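Local coordinates for protein 5-carboxymethyl-2-hydroxymuconate semialdehyde dehydrogenase (Thermus thermophilus, PDB 2D4E) that probably oxidises 5-carboxymethyl-2-hydroxymuconate semialdehyde to the corresponding acid, using NAD as the electron acceptor, at residues E53-A58 with C111-Q116; E105-E110 with R119-Q124. All blocks are in the same frame, centred on the assembly; numbering follows the deposited sequence.

Contact 1: E53-A58 with C111-Q116; sequences EVLGVA and CLDAGQ. With NA (sodium ion), chain I.
L55 of the strand 53-59 reaches the C-terminal turn of helix 103-114 at L112 and D113, beside the sodium site of this aldehyde dehydrogenase fold. The strand forms an antiparallel hairpin with strand 43-48. Along 53-58, V54 keeps to the hairpin, its side chain on P45 and L47, while its carbonyl O accepts a hydrogen bond from K23. L55 then turns its side chain to the helix: CG lies anti to the carbonyl carbon (chi1 -87°), and CD1 comes down on the backbone, 3.2 Å from L112 O and 3.5 Å from D113 CA. Both methyls also meet L112 CB, CD1 at 4.1 Å. After L55 the strand runs on along its hairpin partner, with a backbone hydrogen bond between A58 and F44. On the helix side, D113 grips the sodium ion twice, through its carbonyl O at 2.4 Å and its carboxylate OD1 at 2.5 Å. S46 OG, the carbonyls of L47 and W200 and a water complete the six ligands, so hairpin and helix end share one metal. OD2 takes the N-H of F203, and with both oxygens held the carboxylate should turn little. L55 CD1 stands 3.9 Å from the metal-binding D113 OD1.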
ATOM      1  N   GLU C  53     -17.434  35.943 -34.133  1.00 28.07           N
ATOM      2  CA  GLU C  53     -16.480  36.799 -34.831  1.00 30.71           C
ATOM      3  C   GLU C  53     -15.131  36.122 -34.619  1.00 26.93           C
ATOM      4  O   GLU C  53     -14.947  35.389 -33.646  1.00 25.34           O
ATOM      5  CB  GLU C  53     -16.409  38.186 -34.193  1.00 33.45           C
ATOM      6  CG  GLU C  53     -17.727  38.905 -34.011  1.00 47.72           C
ATOM      7  CD  GLU C  53     -18.180  39.639 -35.252  1.00 56.91           C
ATOM      8  OE1 GLU C  53     -18.923  40.639 -35.103  1.00 57.59           O
ATOM      9  OE2 GLU C  53     -17.806  39.217 -36.370  1.00 60.55           O
ATOM     10  N   VAL C  54     -14.182  36.372 -35.511  1.00 26.73           N
ATOM     11  CA  VAL C  54     -12.861  35.780 -35.371  1.00 21.85           C
ATOM     12  C   VAL C  54     -12.096  36.467 -34.238  1.00 26.76           C
ATOM     13  O   VAL C  54     -11.990  37.698 -34.206  1.00 26.53           O
ATOM     14  CB  VAL C  54     -12.058  35.900 -36.685  1.00 22.72           C
ATOM     15  CG1 VAL C  54     -10.627  35.439 -36.467  1.00 26.92           C
ATOM     16  CG2 VAL C  54     -12.711  35.056 -37.770  1.00 17.63           C
ATOM     17  N   LEU C  55     -11.585  35.669 -33.303  1.00 20.49           N
ATOM     18  CA  LEU C  55     -10.819  36.179 -32.166  1.00 23.95           C
ATOM     19  C   LEU C  55      -9.363  36.351 -32.552  1.00 25.79           C
ATOM     20  O   LEU C  55      -8.685  37.284 -32.112  1.00 29.36           O
ATOM     21  CB  LEU C  55     -10.880  35.203 -30.989  1.00 27.91           C
ATOM     22  CG  LEU C  55     -12.024  35.265 -29.983  1.00 32.28           C
ATOM     23  CD1 LEU C  55     -11.890  34.095 -29.014  1.00 35.01           C
ATOM     24  CD2 LEU C  55     -11.981  36.587 -29.226  1.00 28.78           C
ATOM     25  N   GLY C  56      -8.890  35.425 -33.371  1.00 22.56           N
ATOM     26  CA  GLY C  56      -7.514  35.445 -33.813  1.00 24.33           C
ATOM     27  C   GLY C  56      -7.240  34.178 -34.591  1.00 25.19           C
ATOM     28  O   GLY C  56      -8.173  33.457 -34.963  1.00 19.70           O
ATOM     29  N   VAL C  57      -5.966  33.895 -34.839  1.00 22.98           N
ATOM     30  CA  VAL C  57      -5.602  32.709 -35.593  1.00 23.24           C
ATOM     31  C   VAL C  57      -4.502  31.911 -34.904  1.00 22.14           C
ATOM     32  O   VAL C  57      -3.747  32.444 -34.094  1.00 23.79           O
ATOM     33  CB  VAL C  57      -5.136  33.094 -37.026  1.00 25.61           C
ATOM     34  CG1 VAL C  57      -6.223  33.910 -37.722  1.00 23.58           C
ATOM     35  CG2 VAL C  57      -3.841  33.895 -36.965  1.00 25.59           C
ATOM     36  N   ALA C  58      -4.422  30.626 -35.228  1.00 22.98           N
ATOM     37  CA  ALA C  58      -3.409  29.753 -34.658  1.00 21.48           C
ATOM     38  C   ALA C  58      -2.728  28.999 -35.793  1.00 22.03           C
ATOM     39  O   ALA C  58      -3.369  28.664 -36.790  1.00 23.47           O
ATOM     40  CB  ALA C  58      -4.053  28.769 -33.681  1.00 22.03           C
ATOM     41  N   CYS C 111     -12.024  32.331 -21.549  1.00 16.50           N
ATOM     42  CA  CYS C 111     -13.416  32.754 -21.520  1.00 16.93           C
ATOM     43  C   CYS C 111     -13.835  33.208 -22.923  1.00 18.83           C
ATOM     44  O   CYS C 111     -14.843  32.752 -23.466  1.00 17.67           O
ATOM     45  CB  CYS C 111     -13.586  33.900 -20.524  1.00 21.60           C
ATOM     46  SG  CYS C 111     -15.223  34.637 -20.531  1.00 21.30           S
ATOM     47  N   LEU C 112     -13.043  34.100 -23.508  1.00 18.61           N
ATOM     48  CA  LEU C 112     -13.320  34.612 -24.844  1.00 19.24           C
ATOM     49  C   LEU C 112     -13.334  33.516 -25.904  1.00 20.75           C
ATOM     50  O   LEU C 112     -14.172  33.516 -26.803  1.00 16.42           O
ATOM     51  CB  LEU C 112     -12.260  35.644 -25.244  1.00 19.66           C
ATOM     52  CG  LEU C 112     -12.189  36.968 -24.481  1.00 23.15           C
ATOM     53  CD1 LEU C 112     -11.068  37.821 -25.057  1.00 20.57           C
ATOM     54  CD2 LEU C 112     -13.518  37.696 -24.598  1.00 18.90           C
ATOM     55  N   ASP C 113     -12.391  32.589 -25.781  1.00 20.98           N
ATOM     56  CA  ASP C 113     -12.196  31.493 -26.723  1.00 15.77           C
ATOM     57  C   ASP C 113     -13.189  30.332 -26.614  1.00 18.30           C
ATOM     58  O   ASP C 113     -13.619  29.786 -27.632  1.00 17.42           O
ATOM     59  CB  ASP C 113     -10.758  30.972 -26.546  1.00 18.89           C
ATOM     60  CG  ASP C 113     -10.198  30.291 -27.791  1.00 18.65           C
ATOM     61  OD1 ASP C 113     -10.829  30.359 -28.865  1.00 20.06           O
ATOM     62  OD2 ASP C 113      -9.098  29.697 -27.689  1.00 19.66           O
ATOM     63  N   ALA C 114     -13.566  29.963 -25.391  1.00 20.02           N
ATOM     64  CA  ALA C 114     -14.461  28.823 -25.192  1.00 19.69           C
ATOM     65  C   ALA C 114     -15.877  29.098 -24.683  1.00 21.51           C
ATOM     66  O   ALA C 114     -16.659  28.163 -24.512  1.00 17.97           O
ATOM     67  CB  ALA C 114     -13.779  27.794 -24.295  1.00 15.92           C
ATOM     68  N   GLY C 115     -16.201  30.362 -24.419  1.00 19.81           N
ATOM     69  CA  GLY C 115     -17.551  30.706 -23.992  1.00 14.33           C
ATOM     70  C   GLY C 115     -18.077  30.451 -22.586  1.00 19.72           C
ATOM     71  O   GLY C 115     -19.273  30.646 -22.352  1.00 19.91           O
ATOM     72  N   GLN C 116     -17.236  30.022 -21.648  1.00 16.43           N
ATOM     73  CA  GLN C 116     -17.723  29.791 -20.289  1.00 17.12           C
ATOM     74  C   GLN C 116     -17.736  31.117 -19.526  1.00 18.69           C
ATOM     75  O   GLN C 116     -16.976  32.027 -19.850  1.00 16.60           O
ATOM     76  CB  GLN C 116     -16.831  28.782 -19.549  1.00 18.24           C
ATOM     77  CG  GLN C 116     -16.826  27.359 -20.126  1.00 16.91           C
ATOM     78  CD  GLN C 116     -18.205  26.705 -20.145  1.00 17.44           C
ATOM     79  OE1 GLN C 116     -19.019  26.921 -19.251  1.00 18.06           O
ATOM     80  NE2 GLN C 116     -18.454  25.880 -21.157  1.00 18.50           N
TER
HETATM   81 NA    NA I1903     -12.960  29.660 -29.886  1.00 21.11          NA
HETATM   82  O   HOH W   1     -14.723  28.413 -31.074  1.00 18.04           O

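Contact 2: E105-E110 with R119-Q124; sequences ELAVME and RIVRAQ
V121 and A107 bring helices 118-136 and 103-114 together, two consecutive helices joined by a short turn in the aldehyde dehydrogenase fold. The short segments run at 130° to each other, their axes 8.4 Å apart at closest approach, and the small side chain of A107 lets the backbones come close: its CA is 4.9 Å from that of R122. The tight part centres on V121 CG1, which, anti to the backbone N (chi1 -179°), is the branch turned to the first helix. This methyl sits 3.4 Å from A107 O and 3.7 Å from E110 CB, with E110 CG close behind. A107 CB returns the contact, resting 3.9 Å from R122 CA. E110 lends the interface its aliphatic part alone; its chain, extended beyond CG, carries the buried carboxylate onward to a hydrogen bond between OE2 and the N-H of L176.

The looser side is that of R122, partly exposed, whose chain bends at chi2 (62°) and lays CD 4.0 Å from A107 CB. Beyond CD the guanidinium leads away from the alanine, and NE makes a long, weak ion pair with D104. Around the pair, helix 203-214 lies against L106, M109 and E110 through K207, I211 and T204, while helix 12-24 packs on V108 and M109, leaving helix 103-114 between these two helices and helix 118-136.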
ATOM      1  N   GLU C 105      -5.188  36.933 -17.129  1.00 21.91           N
ATOM      2  CA  GLU C 105      -5.028  36.789 -18.573  1.00 20.41           C
ATOM      3  C   GLU C 105      -5.571  35.438 -19.050  1.00 23.36           C
ATOM      4  O   GLU C 105      -6.309  35.373 -20.037  1.00 18.79           O
ATOM      5  CB  GLU C 105      -3.550  36.897 -18.957  1.00 24.44           C
ATOM      6  CG  GLU C 105      -2.870  38.195 -18.557  1.00 38.22           C
ATOM      7  CD  GLU C 105      -1.360  38.027 -18.398  1.00 43.34           C
ATOM      8  OE1 GLU C 105      -0.718  37.439 -19.294  1.00 43.35           O
ATOM      9  OE2 GLU C 105      -0.812  38.484 -17.374  1.00 50.19           O
ATOM     10  N   LEU C 106      -5.184  34.366 -18.354  1.00 19.48           N
ATOM     11  CA  LEU C 106      -5.618  33.009 -18.698  1.00 21.90           C
ATOM     12  C   LEU C 106      -7.142  32.869 -18.647  1.00 19.52           C
ATOM     13  O   LEU C 106      -7.759  32.284 -19.542  1.00 21.19           O
ATOM     14  CB  LEU C 106      -4.958  31.987 -17.752  1.00 14.71           C
ATOM     15  CG  LEU C 106      -3.458  31.710 -17.986  1.00 19.68           C
ATOM     16  CD1 LEU C 106      -2.841  31.008 -16.785  1.00 11.69           C
ATOM     17  CD2 LEU C 106      -3.291  30.862 -19.247  1.00 13.35           C
ATOM     18  N   ALA C 107      -7.747  33.414 -17.601  1.00 19.89           N
ATOM     19  CA  ALA C 107      -9.191  33.346 -17.447  1.00 19.08           C
ATOM     20  C   ALA C 107      -9.886  34.059 -18.597  1.00 18.98           C
ATOM     21  O   ALA C 107     -10.778  33.506 -19.236  1.00 21.88           O
ATOM     22  CB  ALA C 107      -9.603  33.967 -16.123  1.00 17.44           C
ATOM     23  N   VAL C 108      -9.476  35.292 -18.866  1.00 17.83           N
ATOM     24  CA  VAL C 108     -10.085  36.061 -19.942  1.00 18.27           C
ATOM     25  C   VAL C 108      -9.899  35.380 -21.291  1.00 19.59           C
ATOM     26  O   VAL C 108     -10.837  35.267 -22.082  1.00 18.80           O
ATOM     27  CB  VAL C 108      -9.496  37.489 -20.015  1.00 19.85           C
ATOM     28  CG1 VAL C 108     -10.046  38.213 -21.234  1.00 21.32           C
ATOM     29  CG2 VAL C 108      -9.842  38.261 -18.743  1.00 18.04           C
ATOM     30  N   MET C 109      -8.682  34.923 -21.547  1.00 17.22           N
ATOM     31  CA  MET C 109      -8.377  34.266 -22.805  1.00 21.02           C
ATOM     32  C   MET C 109      -9.286  33.062 -23.054  1.00 17.45           C
ATOM     33  O   MET C 109      -9.940  32.966 -24.097  1.00 19.26           O
ATOM     34  CB  MET C 109      -6.915  33.820 -22.807  1.00 22.03           C
ATOM     35  CG  MET C 109      -6.442  33.271 -24.128  1.00 26.79           C
ATOM     36  SD  MET C 109      -4.678  32.929 -24.078  1.00 31.95           S
ATOM     37  CE  MET C 109      -4.030  34.583 -23.906  1.00 22.76           C
ATOM     38  N   GLU C 110      -9.330  32.144 -22.094  1.00 14.11           N
ATOM     39  CA  GLU C 110     -10.150  30.953 -22.251  1.00 19.70           C
ATOM     40  C   GLU C 110     -11.639  31.292 -22.279  1.00 18.59           C
ATOM     41  O   GLU C 110     -12.424  30.627 -22.958  1.00 16.11           O
ATOM     42  CB  GLU C 110      -9.843  29.954 -21.132  1.00 19.75           C
ATOM     43  CG  GLU C 110     -10.718  28.712 -21.157  1.00 21.78           C
ATOM     44  CD  GLU C 110     -10.083  27.533 -20.439  1.00 29.51           C
ATOM     45  OE1 GLU C 110     -10.828  26.618 -20.033  1.00 31.36           O
ATOM     46  OE2 GLU C 110      -8.841  27.515 -20.293  1.00 22.96           O
ATOM     47  N   ARG C 119     -16.113  34.031 -14.238  1.00 16.11           N
ATOM     48  CA  ARG C 119     -15.812  33.577 -12.878  1.00 23.12           C
ATOM     49  C   ARG C 119     -15.533  32.070 -12.807  1.00 23.09           C
ATOM     50  O   ARG C 119     -14.662  31.628 -12.054  1.00 21.75           O
ATOM     51  CB  ARG C 119     -16.947  33.950 -11.908  1.00 23.66           C
ATOM     52  CG  ARG C 119     -18.283  33.271 -12.186  1.00 30.52           C
ATOM     53  CD  ARG C 119     -19.330  33.711 -11.166  1.00 26.60           C
ATOM     54  NE  ARG C 119     -20.626  33.081 -11.402  1.00 26.76           N
ATOM     55  CZ  ARG C 119     -21.445  33.394 -12.403  1.00 31.57           C
ATOM     56  NH1 ARG C 119     -21.116  34.348 -13.268  1.00 31.42           N
ATOM     57  NH2 ARG C 119     -22.602  32.759 -12.532  1.00 28.81           N
ATOM     58  N   ILE C 120     -16.266  31.283 -13.587  1.00 19.55           N
ATOM     59  CA  ILE C 120     -16.050  29.844 -13.586  1.00 20.72           C
ATOM     60  C   ILE C 120     -14.686  29.533 -14.202  1.00 18.05           C
ATOM     61  O   ILE C 120     -13.950  28.685 -13.706  1.00 19.92           O
ATOM     62  CB  ILE C 120     -17.173  29.111 -14.355  1.00 23.69           C
ATOM     63  CG1 ILE C 120     -18.499  29.281 -13.607  1.00 27.25           C
ATOM     64  CG2 ILE C 120     -16.850  27.634 -14.481  1.00 26.95           C
ATOM     65  CD1 ILE C 120     -18.483  28.782 -12.171  1.00 29.32           C
ATOM     66  N   VAL C 121     -14.339  30.233 -15.276  1.00 18.59           N
ATOM     67  CA  VAL C 121     -13.049  30.016 -15.911  1.00 21.28           C
ATOM     68  C   VAL C 121     -11.936  30.438 -14.958  1.00 24.79           C
ATOM     69  O   VAL C 121     -10.868  29.823 -14.930  1.00 20.54           O
ATOM     70  CB  VAL C 121     -12.900  30.822 -17.222  1.00 19.91           C
ATOM     71  CG1 VAL C 121     -11.533  30.534 -17.843  1.00 16.98           C
ATOM     72  CG2 VAL C 121     -14.025  30.455 -18.205  1.00  8.78           C
ATOM     73  N   ARG C 122     -12.186  31.482 -14.172  1.00 19.86           N
ATOM     74  CA  ARG C 122     -11.174  31.954 -13.241  1.00 20.19           C
ATOM     75  C   ARG C 122     -10.904  30.889 -12.191  1.00 23.57           C
ATOM     76  O   ARG C 122      -9.752  30.653 -11.827  1.00 22.86           O
ATOM     77  CB  ARG C 122     -11.606  33.260 -12.564  1.00 20.85           C
ATOM     78  CG  ARG C 122     -10.592  33.784 -11.540  1.00 19.59           C
ATOM     79  CD  ARG C 122      -9.245  34.116 -12.186  1.00 24.54           C
ATOM     80  NE  ARG C 122      -8.255  34.553 -11.205  1.00 27.12           N
ATOM     81  CZ  ARG C 122      -7.625  33.742 -10.361  1.00 27.94           C
ATOM     82  NH1 ARG C 122      -7.876  32.439 -10.374  1.00 23.77           N
ATOM     83  NH2 ARG C 122      -6.743  34.235  -9.502  1.00 24.79           N
ATOM     84  N   ALA C 123     -11.966  30.252 -11.703  1.00 24.29           N
ATOM     85  CA  ALA C 123     -11.824  29.198 -10.705  1.00 26.14           C
ATOM     86  C   ALA C 123     -11.072  28.017 -11.320  1.00 26.05           C
ATOM     87  O   ALA C 123     -10.343  27.303 -10.628  1.00 29.94           O
ATOM     88  CB  ALA C 123     -13.196  28.745 -10.213  1.00 19.24           C
ATOM     89  N   GLN C 124     -11.256  27.815 -12.622  1.00 23.85           N
ATOM     90  CA  GLN C 124     -10.591  26.727 -13.332  1.00 25.90           C
ATOM     91  C   GLN C 124      -9.088  26.985 -13.433  1.00 24.81           C
ATOM     92  O   GLN C 124      -8.291  26.046 -13.458  1.00 25.42           O
ATOM     93  CB  GLN C 124     -11.193  26.565 -14.728  1.00 27.98           C
ATOM     94  CG  GLN C 124     -12.630  26.087 -14.706  1.00 37.67           C
ATOM     95  CD  GLN C 124     -12.728  24.585 -14.730  1.00 40.40           C
ATOM     96  OE1 GLN C 124     -12.580  23.962 -15.781  1.00 45.36           O
ATOM     97  NE2 GLN C 124     -12.963  23.987 -13.569  1.00 44.31           N
TER

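Overall arrangement
Both contacts are buried and share helix 103-114, whose last turn serves contact 1 and whose middle serves contact 2; their centres lie 13 Å apart. Contact 1 ties that helix to a two-stranded hairpin distant in sequence, whereas contact 2 joins it to the next helix along the chain. In contact 1 a single leucine touches the helix, and beside it a sodium ion joins the helix end to the partner strand 43-48. Contact 2 rests on an alanine, a valine and the aliphatic parts of E110 and R122, has the larger interface, and is partly exposed at the arginine. The two meet where V121 CG2 packs at 3.5 Å on Q116 CB, in the interhelical turn.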